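Long-range contacts in B-agarase (Saccharophagus degradans, PDB 4BQ2), which hydrolyses agarose as an exo-acting beta-agarase of glycoside hydrolase family 50, probably releasing short products from chain ends: residues Phe67-Tyr73 against Tyr112-Gly118; Asp92-Phe98 against Gly157-Asp162; Gly137-Asn141 against Phe152-Trp156. All coordinates share one frame; numbering follows the deposited sequence.

Contact 1 (Phe67-Tyr73 against Tyr112-Gly118)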
loop_
_atom_site.group_PDB
_atom_site.type_symbol
_atom_site.label_atom_id
_atom_site.label_comp_id
_atom_site.label_asym_id
_atom_site.label_seq_id
_atom_site.Cartn_x
_atom_site.Cartn_y
_atom_site.Cartn_z
ATOM N N PHE A 67 29.396 -18.262 -0.152
ATOM C CA PHE A 67 29.133 -16.952 -0.761
ATOM C C PHE A 67 28.757 -15.918 0.280
ATOM O O PHE A 67 27.574 -15.589 0.452
ATOM C CB PHE A 67 28.054 -17.050 -1.831
ATOM C CG PHE A 67 28.504 -17.756 -3.067
ATOM C CD1 PHE A 67 29.380 -17.144 -3.946
ATOM C CD2 PHE A 67 28.057 -19.040 -3.354
ATOM C CE1 PHE A 67 29.803 -17.792 -5.092
ATOM C CE2 PHE A 67 28.480 -19.699 -4.500
ATOM C CZ PHE A 67 29.345 -19.070 -5.374
ATOM N N THR A 68 29.764 -15.394 0.967
ATOM C CA THR A 68 29.523 -14.495 2.095
ATOM C C THR A 68 29.156 -13.065 1.709
ATOM O O THR A 68 28.722 -12.277 2.560
ATOM C CB THR A 68 30.731 -14.447 3.041
ATOM O OG1 THR A 68 31.843 -13.889 2.344
ATOM C CG2 THR A 68 31.068 -15.841 3.564
ATOM N N SER A 69 29.312 -12.724 0.433
ATOM C CA SER A 69 28.842 -11.430 -0.077
ATOM C C SER A 69 28.620 -11.612 -1.569
ATOM O O SER A 69 29.519 -11.328 -2.374
ATOM C CB SER A 69 29.863 -10.323 0.185
ATOM O OG SER A 69 29.394 -9.062 -0.295
ATOM N N ALA A 70 27.436 -12.105 -1.938
ATOM C CA ALA A 70 27.166 -12.459 -3.321
ATOM C C ALA A 70 25.718 -12.214 -3.680
ATOM O O ALA A 70 24.895 -12.047 -2.792
ATOM C CB ALA A 70 27.522 -13.922 -3.573
ATOM N N SER A 71 25.434 -12.193 -4.984
ATOM C CA SER A 71 24.084 -11.987 -5.497
ATOM C C SER A 71 23.775 -13.038 -6.551
ATOM O O SER A 71 24.649 -13.513 -7.243
ATOM C CB SER A 71 23.935 -10.582 -6.135
ATOM O OG SER A 71 24.123 -9.571 -5.167
ATOM N N LEU A 72 22.492 -13.356 -6.660
ATOM C CA LEU A 72 21.934 -14.161 -7.699
ATOM C C LEU A 72 21.547 -13.261 -8.879
ATOM O O LEU A 72 20.816 -12.266 -8.704
ATOM C CB LEU A 72 20.655 -14.790 -7.143
ATOM C CG LEU A 72 19.908 -15.868 -7.888
ATOM C CD1 LEU A 72 20.828 -17.082 -8.062
ATOM C CD2 LEU A 72 18.649 -16.230 -7.072
ATOM N N TYR A 73 22.003 -13.640 -10.066
ATOM C CA TYR A 73 21.787 -12.870 -11.292
ATOM C C TYR A 73 20.931 -13.603 -12.294
ATOM O O TYR A 73 21.069 -14.814 -12.426
ATOM C CB TYR A 73 23.146 -12.627 -11.948
ATOM C CG TYR A 73 23.888 -11.477 -11.367
ATOM C CD1 TYR A 73 24.495 -11.575 -10.118
ATOM C CD2 TYR A 73 23.987 -10.269 -12.056
ATOM C CE1 TYR A 73 25.185 -10.517 -9.567
ATOM C CE2 TYR A 73 24.686 -9.198 -11.505
ATOM C CZ TYR A 73 25.285 -9.336 -10.273
ATOM O OH TYR A 73 25.991 -8.295 -9.715
ATOM N N TYR A 112 19.756 -8.735 -14.072
ATOM C CA TYR A 112 19.047 -8.383 -12.857
ATOM C C TYR A 112 19.672 -9.109 -11.676
ATOM O O TYR A 112 19.988 -10.294 -11.782
ATOM C CB TYR A 112 17.559 -8.781 -12.995
ATOM C CG TYR A 112 16.812 -7.937 -13.992
ATOM C CD1 TYR A 112 16.788 -8.267 -15.355
ATOM C CD2 TYR A 112 16.138 -6.796 -13.571
ATOM C CE1 TYR A 112 16.122 -7.492 -16.279
ATOM C CE2 TYR A 112 15.464 -6.015 -14.462
ATOM C CZ TYR A 112 15.470 -6.342 -15.829
ATOM O OH TYR A 112 14.750 -5.528 -16.698
ATOM N N TYR A 113 19.827 -8.447 -10.537
ATOM C CA TYR A 113 20.400 -9.189 -9.404
ATOM C C TYR A 113 19.652 -9.051 -8.112
ATOM O O TYR A 113 19.041 -8.015 -7.837
ATOM C CB TYR A 113 21.897 -8.867 -9.189
ATOM C CG TYR A 113 22.178 -7.417 -8.823
ATOM C CD1 TYR A 113 22.368 -6.451 -9.819
ATOM C CD2 TYR A 113 22.282 -7.024 -7.495
ATOM C CE1 TYR A 113 22.643 -5.121 -9.494
ATOM C CE2 TYR A 113 22.558 -5.704 -7.151
ATOM C CZ TYR A 113 22.738 -4.761 -8.159
ATOM O OH TYR A 113 23.000 -3.458 -7.805
ATOM N N ALA A 114 19.748 -10.108 -7.307
ATOM C CA ALA A 114 19.192 -10.136 -5.983
ATOM C C ALA A 114 20.270 -10.577 -5.022
ATOM O O ALA A 114 20.795 -11.696 -5.115
ATOM C CB ALA A 114 17.987 -11.078 -5.922
ATOM N N LYS A 115 20.611 -9.686 -4.103
ATOM C CA LYS A 115 21.621 -9.975 -3.086
ATOM C C LYS A 115 21.244 -11.201 -2.243
ATOM O O LYS A 115 20.105 -11.338 -1.831
ATOM C CB LYS A 115 21.831 -8.729 -2.214
ATOM C CG LYS A 115 22.729 -7.674 -2.844
ATOM C CD LYS A 115 22.579 -6.380 -2.078
ATOM C CE LYS A 115 23.452 -5.286 -2.648
ATOM N NZ LYS A 115 22.706 -4.010 -2.430
ATOM N N LEU A 116 22.196 -12.119 -2.032
ATOM C CA LEU A 116 21.973 -13.230 -1.126
ATOM C C LEU A 116 22.577 -12.970 0.227
ATOM O O LEU A 116 22.130 -13.509 1.234
ATOM C CB LEU A 116 22.636 -14.479 -1.683
ATOM C CG LEU A 116 22.081 -15.048 -2.979
ATOM C CD1 LEU A 116 22.983 -16.161 -3.451
ATOM C CD2 LEU A 116 20.658 -15.562 -2.794
ATOM N N SER A 117 23.649 -12.184 0.222
ATOM C CA SER A 117 24.466 -11.872 1.407
ATOM C C SER A 117 25.284 -10.605 1.153
ATOM O O SER A 117 25.513 -10.215 0.002
ATOM C CB SER A 117 25.436 -13.013 1.682
ATOM O OG SER A 117 26.278 -13.205 0.543
ATOM N N GLY A 118 25.722 -9.968 2.241
ATOM C CA GLY A 118 26.647 -8.863 2.155
ATOM C C GLY A 118 25.997 -7.487 2.094
ATOM O O GLY A 118 24.768 -7.368 2.036
#

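Contact 2 (Asp92-Phe98 against Gly157-Asp162)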
loop_
_atom_site.group_PDB
_atom_site.type_symbol
_atom_site.label_atom_id
_atom_site.label_comp_id
_atom_site.label_asym_id
_atom_site.label_seq_id
_atom_site.Cartn_x
_atom_site.Cartn_y
_atom_site.Cartn_z
ATOM N N ASP A 92 14.629 -20.908 1.750
ATOM C CA ASP A 92 15.695 -21.763 2.255
ATOM C C ASP A 92 15.117 -23.028 2.895
ATOM O O ASP A 92 13.902 -23.192 3.013
ATOM C CB ASP A 92 16.701 -21.010 3.152
ATOM C CG ASP A 92 16.141 -20.612 4.515
ATOM O OD1 ASP A 92 15.176 -21.231 5.047
ATOM O OD2 ASP A 92 16.690 -19.652 5.085
ATOM N N GLN A 93 16.002 -23.929 3.286
ATOM C CA GLN A 93 15.596 -25.242 3.782
ATOM C C GLN A 93 14.821 -25.211 5.081
ATOM O O GLN A 93 14.239 -26.224 5.467
ATOM C CB GLN A 93 16.823 -26.132 3.957
ATOM C CG GLN A 93 17.786 -25.695 5.034
ATOM C CD GLN A 93 19.077 -26.479 4.948
ATOM O OE1 GLN A 93 19.111 -27.563 4.361
ATOM N NE2 GLN A 93 20.157 -25.911 5.468
ATOM N N ASN A 94 14.823 -24.068 5.763
ATOM C CA ASN A 94 14.075 -23.926 7.008
ATOM C C ASN A 94 12.728 -23.234 6.792
ATOM O O ASN A 94 12.043 -22.868 7.756
ATOM C CB ASN A 94 14.902 -23.144 8.003
ATOM C CG ASN A 94 16.325 -23.650 8.089
ATOM O OD1 ASN A 94 16.562 -24.799 8.453
ATOM N ND2 ASN A 94 17.279 -22.796 7.769
ATOM N N GLY A 95 12.369 -23.055 5.521
ATOM C CA GLY A 95 11.134 -22.374 5.118
ATOM C C GLY A 95 11.167 -20.851 5.141
ATOM O O GLY A 95 10.162 -20.216 4.847
ATOM N N ALA A 96 12.319 -20.262 5.463
ATOM C CA ALA A 96 12.472 -18.811 5.425
ATOM C C ALA A 96 12.459 -18.315 3.977
ATOM O O ALA A 96 12.957 -19.001 3.115
ATOM C CB ALA A 96 13.734 -18.382 6.125
ATOM N N VAL A 97 11.866 -17.146 3.730
ATOM C CA VAL A 97 11.635 -16.651 2.354
ATOM C C VAL A 97 11.882 -15.156 2.293
ATOM O O VAL A 97 11.549 -14.421 3.247
ATOM C CB VAL A 97 10.161 -16.791 1.858
ATOM C CG1 VAL A 97 10.102 -16.831 0.334
ATOM C CG2 VAL A 97 9.419 -17.965 2.462
ATOM N N PHE A 98 12.415 -14.687 1.166
ATOM C CA PHE A 98 12.440 -13.251 0.894
ATOM C C PHE A 98 11.831 -13.026 -0.459
ATOM O O PHE A 98 11.867 -13.927 -1.313
ATOM C CB PHE A 98 13.849 -12.605 1.029
ATOM C CG PHE A 98 14.801 -12.863 -0.136
ATOM C CD1 PHE A 98 14.557 -12.338 -1.425
ATOM C CD2 PHE A 98 15.986 -13.561 0.065
ATOM C CE1 PHE A 98 15.443 -12.566 -2.477
ATOM C CE2 PHE A 98 16.888 -13.772 -0.971
ATOM C CZ PHE A 98 16.613 -13.286 -2.243
ATOM N N GLY A 157 10.257 -9.770 3.685
ATOM C CA GLY A 157 10.655 -11.129 4.018
ATOM C C GLY A 157 11.962 -11.152 4.797
ATOM O O GLY A 157 12.351 -10.161 5.451
ATOM N N VAL A 158 12.666 -12.274 4.700
ATOM C CA VAL A 158 13.873 -12.479 5.515
ATOM C C VAL A 158 15.119 -11.983 4.771
ATOM O O VAL A 158 15.393 -12.435 3.654
ATOM C CB VAL A 158 14.035 -13.965 5.941
ATOM C CG1 VAL A 158 15.354 -14.157 6.680
ATOM C CG2 VAL A 158 12.874 -14.396 6.832
ATOM N N LYS A 159 15.851 -11.052 5.378
ATOM C CA LYS A 159 17.048 -10.479 4.734
ATOM C C LYS A 159 18.248 -11.439 4.648
ATOM O O LYS A 159 19.046 -11.384 3.696
ATOM C CB LYS A 159 17.480 -9.188 5.429
ATOM C CG LYS A 159 16.736 -7.936 4.932
ATOM C CD LYS A 159 15.502 -7.623 5.781
ATOM C CE LYS A 159 14.989 -6.191 5.496
ATOM N NZ LYS A 159 13.977 -5.770 6.526
ATOM N N ASN A 160 18.395 -12.286 5.657
ATOM C CA ASN A 160 19.481 -13.264 5.658
ATOM C C ASN A 160 18.990 -14.690 5.758
ATOM O O ASN A 160 18.683 -15.188 6.856
ATOM C CB ASN A 160 20.477 -12.918 6.755
ATOM C CG ASN A 160 21.132 -11.582 6.496
ATOM O OD1 ASN A 160 21.929 -11.444 5.561
ATOM N ND2 ASN A 160 20.738 -10.572 7.258
ATOM N N LEU A 161 18.897 -15.316 4.590
ATOM C CA LEU A 161 18.490 -16.703 4.441
ATOM C C LEU A 161 19.622 -17.638 4.888
ATOM O O LEU A 161 20.764 -17.200 5.002
ATOM C CB LEU A 161 18.119 -17.005 2.980
ATOM C CG LEU A 161 16.877 -16.313 2.391
ATOM C CD1 LEU A 161 16.598 -16.844 0.994
ATOM C CD2 LEU A 161 15.647 -16.486 3.293
ATOM N N ASP A 162 19.289 -18.914 5.113
ATOM C CA ASP A 162 20.293 -19.961 5.376
ATOM C C ASP A 162 20.886 -20.409 4.046
ATOM O O ASP A 162 20.362 -21.302 3.384
ATOM C CB ASP A 162 19.644 -21.148 6.131
ATOM C CG ASP A 162 20.624 -22.282 6.453
ATOM O OD1 ASP A 162 21.847 -22.180 6.179
ATOM O OD2 ASP A 162 20.138 -23.295 6.981
#

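Contact 3 (Gly137-Asn141 against Phe152-Trp156)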
loop_
_atom_site.group_PDB
_atom_site.type_symbol
_atom_site.label_atom_id
_atom_site.label_comp_id
_atom_site.label_asym_id
_atom_site.label_seq_id
_atom_site.Cartn_x
_atom_site.Cartn_y
_atom_site.Cartn_z
ATOM N N GLY A 137 16.328 3.020 6.569
ATOM C CA GLY A 137 14.974 3.564 6.675
ATOM C C GLY A 137 14.345 3.854 5.325
ATOM O O GLY A 137 13.355 4.604 5.244
ATOM N N LEU A 138 14.911 3.249 4.284
ATOM C CA LEU A 138 14.343 3.229 2.943
ATOM C C LEU A 138 13.784 1.825 2.688
ATOM O O LEU A 138 14.420 0.842 3.088
ATOM C CB LEU A 138 15.442 3.518 1.930
ATOM C CG LEU A 138 15.736 5.008 1.670
ATOM C CD1 LEU A 138 16.310 5.689 2.896
ATOM C CD2 LEU A 138 16.672 5.112 0.482
ATOM N N ARG A 139 12.602 1.724 2.053
ATOM C CA ARG A 139 12.011 0.413 1.761
ATOM C C ARG A 139 12.914 -0.360 0.816
ATOM O O ARG A 139 13.030 -1.564 0.911
ATOM C CB ARG A 139 10.594 0.536 1.142
ATOM C CG ARG A 139 9.878 -0.821 1.016
ATOM C CD ARG A 139 9.804 -1.523 2.379
ATOM N NE ARG A 139 9.250 -0.634 3.416
ATOM C CZ ARG A 139 7.972 -0.577 3.780
ATOM N NH1 ARG A 139 7.068 -1.398 3.230
ATOM N NH2 ARG A 139 7.601 0.280 4.727
ATOM N N SER A 140 13.550 0.357 -0.104
ATOM C CA SER A 140 14.615 -0.199 -0.906
ATOM C C SER A 140 15.652 0.892 -1.087
ATOM O O SER A 140 15.333 2.106 -1.150
ATOM C CB SER A 140 14.105 -0.688 -2.263
ATOM O OG SER A 140 14.919 -1.747 -2.742
ATOM N N ASN A 141 16.897 0.443 -1.170
ATOM C CA ASN A 141 18.039 1.319 -1.187
ATOM C C ASN A 141 18.507 1.626 -2.569
ATOM O O ASN A 141 18.260 0.859 -3.511
ATOM C CB ASN A 141 19.212 0.656 -0.409
ATOM C CG ASN A 141 19.177 0.965 1.074
ATOM O OD1 ASN A 141 18.434 1.845 1.518
ATOM N ND2 ASN A 141 19.971 0.237 1.860
ATOM N N PHE A 152 17.077 -6.110 -8.268
ATOM C CA PHE A 152 15.700 -6.460 -7.869
ATOM C C PHE A 152 15.384 -5.619 -6.637
ATOM O O PHE A 152 16.246 -5.436 -5.738
ATOM C CB PHE A 152 15.570 -7.936 -7.485
ATOM C CG PHE A 152 15.106 -8.859 -8.598
ATOM C CD1 PHE A 152 13.746 -9.119 -8.788
ATOM C CD2 PHE A 152 16.032 -9.551 -9.393
ATOM C CE1 PHE A 152 13.304 -10.006 -9.781
ATOM C CE2 PHE A 152 15.605 -10.426 -10.387
ATOM C CZ PHE A 152 14.240 -10.669 -10.581
ATOM N N VAL A 153 14.157 -5.115 -6.565
ATOM C CA VAL A 153 13.823 -4.172 -5.507
ATOM C C VAL A 153 13.360 -4.928 -4.287
ATOM O O VAL A 153 12.585 -5.878 -4.410
ATOM C CB VAL A 153 12.685 -3.248 -5.969
ATOM C CG1 VAL A 153 12.246 -2.266 -4.899
ATOM C CG2 VAL A 153 13.104 -2.513 -7.236
ATOM N N TRP A 154 13.732 -4.461 -3.099
ATOM C CA TRP A 154 13.290 -5.126 -1.887
ATOM C C TRP A 154 11.791 -4.913 -1.675
ATOM O O TRP A 154 11.308 -3.781 -1.786
ATOM C CB TRP A 154 14.039 -4.581 -0.667
ATOM C CG TRP A 154 13.623 -5.278 0.584
ATOM C CD1 TRP A 154 12.871 -4.765 1.603
ATOM C CD2 TRP A 154 13.928 -6.626 0.942
ATOM N NE1 TRP A 154 12.662 -5.725 2.573
ATOM C CE2 TRP A 154 13.310 -6.877 2.188
ATOM C CE3 TRP A 154 14.670 -7.657 0.325
ATOM C CZ2 TRP A 154 13.433 -8.109 2.857
ATOM C CZ3 TRP A 154 14.783 -8.903 0.992
ATOM C CH2 TRP A 154 14.160 -9.112 2.242
ATOM N N MET A 155 11.085 -5.998 -1.337
ATOM C CA MET A 155 9.658 -5.972 -1.034
ATOM C C MET A 155 9.408 -6.328 0.433
ATOM O O MET A 155 8.923 -5.485 1.232
ATOM C CB MET A 155 8.882 -6.899 -1.998
ATOM C CG MET A 155 9.063 -6.527 -3.469
ATOM S SD MET A 155 8.349 -4.919 -3.908
ATOM C CE MET A 155 6.647 -5.422 -4.182
ATOM N N TRP A 156 9.732 -7.560 0.814
ATOM C CA TRP A 156 9.535 -7.998 2.211
ATOM C C TRP A 156 10.181 -9.352 2.416
ATOM O O TRP A 156 10.565 -10.019 1.444
ATOM C CB TRP A 156 8.029 -8.132 2.542
ATOM C CG TRP A 156 7.247 -8.774 1.434
ATOM C CD1 TRP A 156 7.202 -10.098 1.102
ATOM C CD2 TRP A 156 6.414 -8.097 0.491
ATOM N NE1 TRP A 156 6.386 -10.291 0.007
ATOM C CE2 TRP A 156 5.899 -9.072 -0.393
ATOM C CE3 TRP A 156 6.052 -6.750 0.306
ATOM C CZ2 TRP A 156 5.036 -8.745 -1.449
ATOM C CZ3 TRP A 156 5.206 -6.420 -0.767
ATOM C CH2 TRP A 156 4.702 -7.419 -1.619
HETATM O O HOH W 1 7.149 -3.541 1.157
#

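Contact 1 (Phe67-Tyr73 against Tyr112-Gly118)
Tyr73 lays its ring against the side chain of Tyr113 on the neighbouring strand. Its CB lies near Tyr112 O. From CG onward the ring passes over Tyr113 CB, which sits 3.5 Å from the ring centroid and only 8° off the normal, a CH-pi contact. CE2 and CZ come nearest to that methylene, with Tyr73 CZ 3.6 Å from Tyr113 CB. At the tip, Tyr73 OH reaches over one face of the Tyr113 ring, 4.0 Å from Tyr113 CG. The two side chains point the same way, but their near-parallel rings are slid apart and barely overlap. Trp145 stacks on Tyr113.

Where strand 70-79 begins, Ser117 OG donates to Phe67 O (2.7 Å) and accepts from Ala70 N (3.0 Å). Its chi1 of 59° sets OG between N and carbonyl carbon, facing Phe67-Ala70, where both partners lie. Ala70 O takes two N-H groups, a short bond from Leu116 N (2.8 Å) and a longer one from Ser117 N (3.3 Å). Leu72 and Ala114 exchange both backbone bonds as a hydrogen-bonded pair. This is antiparallel pairing of strands 70-79 and 110-115 in the agarase CBM-like domain, running on into loops joined by the Ser117 side chain.

Contact 2 (Asp92-Phe98 against Gly157-Asp162)
The Phe98 ring meets Leu161 obliquely, at CD2 and CE2. Phe98 CD2 is 3.5 Å from Leu161 CD1, and CE2 touches the same methyl. The two side chains cross at about a right angle. The other methyl, Leu161 CD2, lies 3.9 Å from Ala96 CB, so one leucine fork serves both residues. Val158 CG2 adds a looser contact to Ala96 CB. Phe98 CB also lies close to Val158 O (3.1 Å).

Polar bonds hold the other end. Asp92 OD2 accepts the backbone N of Asp162 at 2.7 Å, and the N-H points almost straight at it (178°). The donor comes on the anti side of the carboxylate, a little out of its plane. Asp92 OD1 turns back to its own segment and takes Asn94 N and Ala96 N from opposite faces of its plane. The first of these bonds makes an Asx turn within the type I turn Asp92-Gly95. One carboxylate therefore ties the turn together and fixes it to the loop.

In Asp162, CG lies opposite the backbone N (chi1 -180°), which extends the carboxylate to the Gln93 and Asn94 amides. Its OD2 accepts from Gln93 NE2 and Asn94 ND2, each at 3.0 Å. Asn94 ND2 meets the anti lone pair of Asp162 OD2, with amide and carboxylate nearly coplanar. Gln93 comes from well above the plane. These amides probably help to offset the like charge of Asp92. Asp162 OD1 is hydrogen-bonded to Ser164 OG.

Val158 N bonds to Val97 O (2.8 Å), beside the antiparallel pairing of Phe98 with Gly157. The loop between strands 150-155 and 166-174 thus lies against the turn joining strands 84-92 and 97-104. Val90 touches both Phe98 and Leu161, and Trp154 of strand 150-155 packs on Phe98.

Contact 3 (Gly137-Asn141 against Phe152-Trp156)
Ser140 OG accepts the backbone N-H of Trp154 at 3.0 Å, in a fairly straight bond (161°). It is the sole direct hydrogen bond between the two segments. The serine oxygen stands anti to its own backbone N, which turns it to the strand. The same oxygen lies 3.5 Å from Val153 CG1, and Ser140 CB touches that methyl as well. The valine branch therefore packs alongside the serine while the next residue along the strand supplies the N-H.

Arg139 meets the indole of Trp154 through its carbonyl. Arg139 O lies at the ring edge, near its plane, 3.3 Å from Trp154 CD1. This oxygen is buried and has no hydrogen-bond partner in the model. For Trp154, a chi1 of -179° swings the indole toward Arg139. Its chi2 of -109° then turns the CD1 edge to the carbonyl.

The Arg139 side chain reaches the strand through a water. Arg139 NH1 donates to it at 3.0 Å, and the water donates to Met155 O at 2.6 Å. The water lies in the guanidinium plane, at its edge. Arg139 NH2 bonds to Asp712 O, and Ser140 O accepts from Asn715 ND2, while His664 touches both Ser140 and Val153.

Met155 and Trp156 both face Thr99, a classic beta bulge. The whole is a loop running alongside a bulged strand of the CBM-like domain. With Asp712, Asn715 and His664 far along the chain, this is probably where the domain meets the catalytic part of the enzyme.

In the fold
All three contacts lie in the agarase CBM-like domain, with centres 14 to 16 Å apart. Contacts 1 and 3 join through neighbouring parallel strands: Tyr113 O and Phe152 N are 2.8 Å apart, a probable hydrogen bond. Contact 2 meets contact 1 where Phe98 CZ packs on Lys115 O at 4.0 Å. It meets contact 3 where Lys159 CE lies 3.6 Å from Trp154 CZ2. Contact 3 is nested in the chain loop that contact 2 closes. Contact 1 is toward the calcium site of Asp7, Glu9, Ser37, Lys38 and Asp185, with the Tyr73 side chain about 13 Å from the ion. Contact 3 instead borders residues from later in the chain, such as His664 and Asp712.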